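Local coordinates for mandelate racemase/muconate lactonizing enzyme family protein (Bradyrhizobium sp. ORS 278, PDB 3TOY) that belongs to the mandelate racemase/muconate lactonizing enzyme family of the enolase superfamily and has the two-domain fold of that group, its precise function being unassigned, at residues 340-345 with 352-357; 37-42 with 346-351. All blocks are in the same frame, centred on the assembly; numbering follows the deposited sequence.

From the N terminus, the chain first lays down strand 29-47 of the N-terminal domain, which carries residues 37-42. Some 300 residues later, 340-345 begins on strand 340-342 of the C-terminal domain, and 346-351 and 352-357 follow in the loop before strand 360-361. Interaction 1 closes this short loop upon itself. Interaction 2 closes a very long one. The two cross, because 346-351 lies between the partners of interaction 1, while 37-42 lies before both of them. They also touch, through a probable hydrogen bond from Thr39 OG1 to Phe345 O (2.9 Å). Interaction 1 folds the loop back on its own strand within the barrel domain; interaction 2 joins that loop to the N-terminal sheet.

Interaction 1 of 2, residues 340-345 with 352-357; sequences LEVLDF and EPLRVI
Val342 turns both of its methyl groups to the returning chain, one to Leu354 and one to Val356. CG1, anti to the backbone N (chi1 174°), meets CD2 of Leu354 at 3.8 Å. CG2, on the branch beside the backbone N, approaches CG2 of Val356 at 4.2 Å, a looser touch. The side chains lie at a slant, and each pair meets through one methyl of either residue. Val342 sits at the end of the short strand 340-342, which pairs in parallel with strand 157-162 of the enolase-type barrel. Residues 352-357 run back past it as a loop toward strand 360-361. Val361 of that strand touches Val342, Leu354 and Val356, and Pro324 of helix 324-330 also packs on Leu354. Beyond the apolar patch, one water joins the segments. It donates to Asp344 OD1 (2.9 Å) and accepts from the backbone N of Leu354 (2.8 Å). Asp344 OD1 also receives a weak bond from Gly347 N, within the connecting turn. With methyl packing and a water bridge across the gap, the spacing of the two chains is set by side chains, Val361 among them, and not by strand pairing.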
loop_
_atom_site.group_PDB
_atom_site.type_symbol
_atom_site.label_atom_id
_atom_site.label_comp_id
_atom_site.label_asym_id
_atom_site.label_seq_id
_atom_site.Cartn_x
_atom_site.Cartn_y
_atom_site.Cartn_z
ATOM N N LEU A 340 -23.021 2.317 27.292
ATOM C CA LEU A 340 -22.631 1.617 28.513
ATOM C C LEU A 340 -23.377 0.273 28.540
ATOM O O LEU A 340 -24.608 0.228 28.356
ATOM C CB LEU A 340 -22.942 2.495 29.753
ATOM C CG LEU A 340 -22.558 1.907 31.130
ATOM C CD1 LEU A 340 -22.261 3.032 32.119
ATOM C CD2 LEU A 340 -23.636 0.971 31.689
ATOM N N GLU A 341 -22.634 -0.828 28.701
ATOM C CA GLU A 341 -23.225 -2.168 28.767
ATOM C C GLU A 341 -23.757 -2.471 30.165
ATOM O O GLU A 341 -22.995 -2.476 31.137
ATOM C CB GLU A 341 -22.189 -3.257 28.462
ATOM C CG GLU A 341 -22.808 -4.674 28.423
ATOM C CD GLU A 341 -21.814 -5.757 28.037
ATOM O OE1 GLU A 341 -20.581 -5.548 28.188
ATOM O OE2 GLU A 341 -22.279 -6.819 27.590
ATOM N N VAL A 342 -25.044 -2.775 30.262
ATOM C CA VAL A 342 -25.592 -3.134 31.572
ATOM C C VAL A 342 -25.720 -4.631 31.689
ATOM O O VAL A 342 -26.590 -5.242 31.064
ATOM C CB VAL A 342 -26.962 -2.492 31.828
ATOM C CG1 VAL A 342 -27.552 -3.013 33.156
ATOM C CG2 VAL A 342 -26.842 -0.977 31.852
ATOM N N LEU A 343 -24.806 -5.214 32.456
ATOM C CA LEU A 343 -24.879 -6.607 32.895
ATOM C C LEU A 343 -24.456 -6.565 34.360
ATOM O O LEU A 343 -23.306 -6.270 34.671
ATOM C CB LEU A 343 -23.940 -7.487 32.069
ATOM C CG LEU A 343 -23.898 -9.003 32.291
ATOM C CD1 LEU A 343 -25.257 -9.574 32.629
ATOM C CD2 LEU A 343 -23.312 -9.688 31.057
ATOM N N ASP A 344 -25.392 -6.845 35.262
ATOM C CA ASP A 344 -25.187 -6.548 36.676
ATOM C C ASP A 344 -24.762 -7.778 37.481
ATOM O O ASP A 344 -25.609 -8.493 38.025
ATOM C CB ASP A 344 -26.478 -5.949 37.251
ATOM C CG ASP A 344 -26.299 -5.368 38.646
ATOM O OD1 ASP A 344 -25.157 -5.279 39.139
ATOM O OD2 ASP A 344 -27.320 -4.979 39.246
ATOM N N PHE A 345 -23.456 -8.020 37.563
ATOM C CA PHE A 345 -22.944 -9.146 38.344
ATOM C C PHE A 345 -22.776 -8.798 39.823
ATOM O O PHE A 345 -22.844 -9.683 40.684
ATOM C CB PHE A 345 -21.578 -9.619 37.835
ATOM C CG PHE A 345 -21.614 -10.319 36.497
ATOM C CD1 PHE A 345 -22.258 -11.543 36.346
ATOM C CD2 PHE A 345 -20.955 -9.768 35.402
ATOM C CE1 PHE A 345 -22.280 -12.188 35.113
ATOM C CE2 PHE A 345 -20.958 -10.404 34.164
ATOM C CZ PHE A 345 -21.617 -11.618 34.015
ATOM N N GLU A 352 -24.784 0.189 47.198
ATOM C CA GLU A 352 -25.617 0.963 46.289
ATOM C C GLU A 352 -25.551 0.398 44.874
ATOM O O GLU A 352 -24.722 0.816 44.062
ATOM C CB GLU A 352 -25.226 2.437 46.341
ATOM C CG GLU A 352 -25.992 3.195 47.427
ATOM C CD GLU A 352 -25.270 4.431 47.917
ATOM O OE1 GLU A 352 -24.123 4.666 47.486
ATOM O OE2 GLU A 352 -25.851 5.165 48.745
ATOM N N PRO A 353 -26.415 -0.579 44.588
ATOM C CA PRO A 353 -26.446 -1.261 43.303
ATOM C C PRO A 353 -26.712 -0.302 42.142
ATOM O O PRO A 353 -27.307 0.765 42.320
ATOM C CB PRO A 353 -27.611 -2.244 43.456
ATOM C CG PRO A 353 -27.696 -2.490 44.940
ATOM C CD PRO A 353 -27.369 -1.160 45.550
ATOM N N LEU A 354 -26.271 -0.698 40.953
ATOM C CA LEU A 354 -26.487 0.075 39.745
ATOM C C LEU A 354 -27.953 0.399 39.546
ATOM O O LEU A 354 -28.810 -0.452 39.727
ATOM C CB LEU A 354 -25.984 -0.730 38.535
ATOM C CG LEU A 354 -26.065 -0.077 37.144
ATOM C CD1 LEU A 354 -24.950 0.939 36.973
ATOM C CD2 LEU A 354 -25.950 -1.158 36.092
ATOM N N ARG A 355 -28.238 1.634 39.163
ATOM C CA ARG A 355 -29.590 2.025 38.778
ATOM C C ARG A 355 -29.664 2.441 37.305
ATOM O O ARG A 355 -28.814 3.183 36.823
ATOM C CB ARG A 355 -30.071 3.187 39.661
ATOM C CG ARG A 355 -30.604 2.735 41.027
ATOM C CD ARG A 355 -30.940 3.903 41.956
ATOM N NE ARG A 355 -29.892 4.143 42.952
ATOM C CZ ARG A 355 -29.518 3.263 43.882
ATOM N NH1 ARG A 355 -30.086 2.062 43.942
ATOM N NH2 ARG A 355 -28.559 3.573 44.748
ATOM N N VAL A 356 -30.690 1.966 36.607
ATOM C CA VAL A 356 -30.961 2.363 35.226
ATOM C C VAL A 356 -32.235 3.195 35.163
ATOM O O VAL A 356 -33.302 2.734 35.562
ATOM C CB VAL A 356 -31.150 1.134 34.336
ATOM C CG1 VAL A 356 -31.442 1.546 32.897
ATOM C CG2 VAL A 356 -29.922 0.262 34.416
ATOM N N ILE A 357 -32.120 4.417 34.657
ATOM C CA ILE A 357 -33.273 5.313 34.534
ATOM C C ILE A 357 -33.483 5.778 33.085
ATOM O O ILE A 357 -32.621 6.462 32.496
ATOM C CB ILE A 357 -33.105 6.555 35.456
ATOM C CG1 ILE A 357 -32.847 6.116 36.906
ATOM C CG2 ILE A 357 -34.314 7.496 35.342
ATOM C CD1 ILE A 357 -32.592 7.277 37.851
HETATM O O HOH W 1 -24.611 -2.930 40.695
#

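Interaction 2 of 2, residues 37-42 with 346-351; sequences VITPMK and AGAILT
This is a small apolar contact between the two domains, where Thr39 and Pro40 on strand 29-47 of the N-terminal sheet pack against Ala348 and Ile349 in the loop after strand 340-342. Thr39 and Ile349 carry most of it. CG2 of Thr39 lies 3.9 Å from CG2 of Ile349 and 4.2 Å from its CG1, so one methyl rests on both branches. The two side chains cross at about a right angle. Ala348 adds its CB beside the same threonine methyl at 4.4 Å, and Pro40 CD reaches that CB at 4.5 Å. Such packing of an N-terminal antiparallel sheet against the barrel domain belongs to the enolase superfamily architecture. Ala348 lies in the short 3-10 segment 347-348, and Ile349 comes directly after it, its N bonded to Ala346 O (2.9 Å). With Thr39 OG1 between the backbone N and the carbonyl carbon (chi1 60°), CG2 falls anti to the carbonyl carbon and faces Ile349. OG1 has two carbonyl oxygens as partners, Phe345 O, the stronger, and Gly55 O of strand 50-64; its single proton can serve one fully or be shared. Ile349 is also covered by Val377 and Tyr380 of helix 374-380, and Trp372 touches it from the preceding loop.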
loop_
_atom_site.group_PDB
_atom_site.type_symbol
_atom_site.label_atom_id
_atom_site.label_comp_id
_atom_site.label_asym_id
_atom_site.label_seq_id
_atom_site.Cartn_x
_atom_site.Cartn_y
_atom_site.Cartn_z
ATOM N N VAL A 37 -16.043 -13.859 45.800
ATOM C CA VAL A 37 -17.450 -14.178 46.028
ATOM C C VAL A 37 -18.051 -14.785 44.778
ATOM O O VAL A 37 -17.549 -14.571 43.670
ATOM C CB VAL A 37 -18.286 -12.956 46.426
ATOM C CG1 VAL A 37 -17.792 -12.370 47.748
ATOM C CG2 VAL A 37 -18.252 -11.881 45.343
ATOM N N ILE A 38 -19.116 -15.552 44.956
ATOM C CA ILE A 38 -19.909 -15.994 43.826
ATOM C C ILE A 38 -21.348 -15.551 44.039
ATOM O O ILE A 38 -22.071 -16.103 44.877
ATOM C CB ILE A 38 -19.817 -17.510 43.624
ATOM C CG1 ILE A 38 -18.346 -17.932 43.495
ATOM C CG2 ILE A 38 -20.633 -17.941 42.406
ATOM C CD1 ILE A 38 -18.143 -19.404 43.270
ATOM N N THR A 39 -21.755 -14.535 43.290
ATOM C CA THR A 39 -23.079 -13.966 43.431
ATOM C C THR A 39 -24.092 -14.731 42.602
ATOM O O THR A 39 -23.750 -15.303 41.566
ATOM C CB THR A 39 -23.097 -12.498 42.980
ATOM O OG1 THR A 39 -22.694 -12.419 41.602
ATOM C CG2 THR A 39 -22.159 -11.668 43.828
ATOM N N PRO A 40 -25.353 -14.745 43.050
ATOM C CA PRO A 40 -26.387 -15.413 42.274
ATOM C C PRO A 40 -26.830 -14.559 41.088
ATOM O O PRO A 40 -26.741 -13.334 41.144
ATOM C CB PRO A 40 -27.541 -15.557 43.276
ATOM C CG PRO A 40 -27.352 -14.445 44.228
ATOM C CD PRO A 40 -25.859 -14.232 44.336
ATOM N N MET A 41 -27.286 -15.210 40.019
ATOM C CA MET A 41 -27.822 -14.528 38.845
ATOM C C MET A 41 -29.263 -14.952 38.604
ATOM O O MET A 41 -29.546 -16.154 38.547
ATOM C CB MET A 41 -27.016 -14.909 37.604
ATOM C CG MET A 41 -25.559 -14.516 37.628
ATOM S SD MET A 41 -24.776 -15.091 36.117
ATOM C CE MET A 41 -26.003 -14.592 34.912
ATOM N N LYS A 42 -30.165 -13.987 38.439
ATOM C CA LYS A 42 -31.575 -14.297 38.192
ATOM C C LYS A 42 -31.726 -15.197 36.968
ATOM O O LYS A 42 -32.358 -16.260 37.028
ATOM C CB LYS A 42 -32.390 -13.011 38.009
ATOM N N ALA A 346 -22.522 -7.526 40.107
ATOM C CA ALA A 346 -22.119 -7.123 41.449
ATOM C C ALA A 346 -23.215 -6.539 42.344
ATOM O O ALA A 346 -22.947 -6.235 43.514
ATOM C CB ALA A 346 -20.941 -6.154 41.378
ATOM N N GLY A 347 -24.425 -6.355 41.814
ATOM C CA GLY A 347 -25.460 -5.630 42.552
ATOM C C GLY A 347 -25.683 -6.251 43.929
ATOM O O GLY A 347 -25.825 -5.553 44.934
ATOM N N ALA A 348 -25.680 -7.574 43.965
ATOM C CA ALA A 348 -25.971 -8.309 45.188
ATOM C C ALA A 348 -25.007 -7.974 46.324
ATOM O O ALA A 348 -25.383 -8.043 47.499
ATOM C CB ALA A 348 -25.973 -9.798 44.906
ATOM N N ILE A 349 -23.769 -7.602 45.993
ATOM C CA ILE A 349 -22.773 -7.319 47.036
ATOM C C ILE A 349 -22.376 -5.852 47.196
ATOM O O ILE A 349 -21.425 -5.533 47.904
ATOM C CB ILE A 349 -21.520 -8.223 46.920
ATOM C CG1 ILE A 349 -20.865 -8.097 45.527
ATOM C CG2 ILE A 349 -21.890 -9.676 47.200
ATOM C CD1 ILE A 349 -20.105 -6.786 45.343
ATOM N N LEU A 350 -23.131 -4.955 46.569
ATOM C CA LEU A 350 -22.882 -3.514 46.690
ATOM C C LEU A 350 -23.870 -2.797 47.625
ATOM O O LEU A 350 -25.061 -3.082 47.592
ATOM C CB LEU A 350 -22.993 -2.857 45.313
ATOM C CG LEU A 350 -21.842 -3.153 44.353
ATOM C CD1 LEU A 350 -22.147 -2.435 43.043
ATOM C CD2 LEU A 350 -20.533 -2.658 44.960
ATOM N N THR A 351 -23.386 -1.833 48.408
ATOM C CA THR A 351 -24.284 -1.018 49.247
ATOM C C THR A 351 -25.236 -0.180 48.389
ATOM O O THR A 351 -26.365 0.116 48.783
ATOM C CB THR A 351 -23.508 -0.095 50.221
ATOM O OG1 THR A 351 -22.834 0.931 49.483
ATOM C CG2 THR A 351 -22.485 -0.890 51.025
#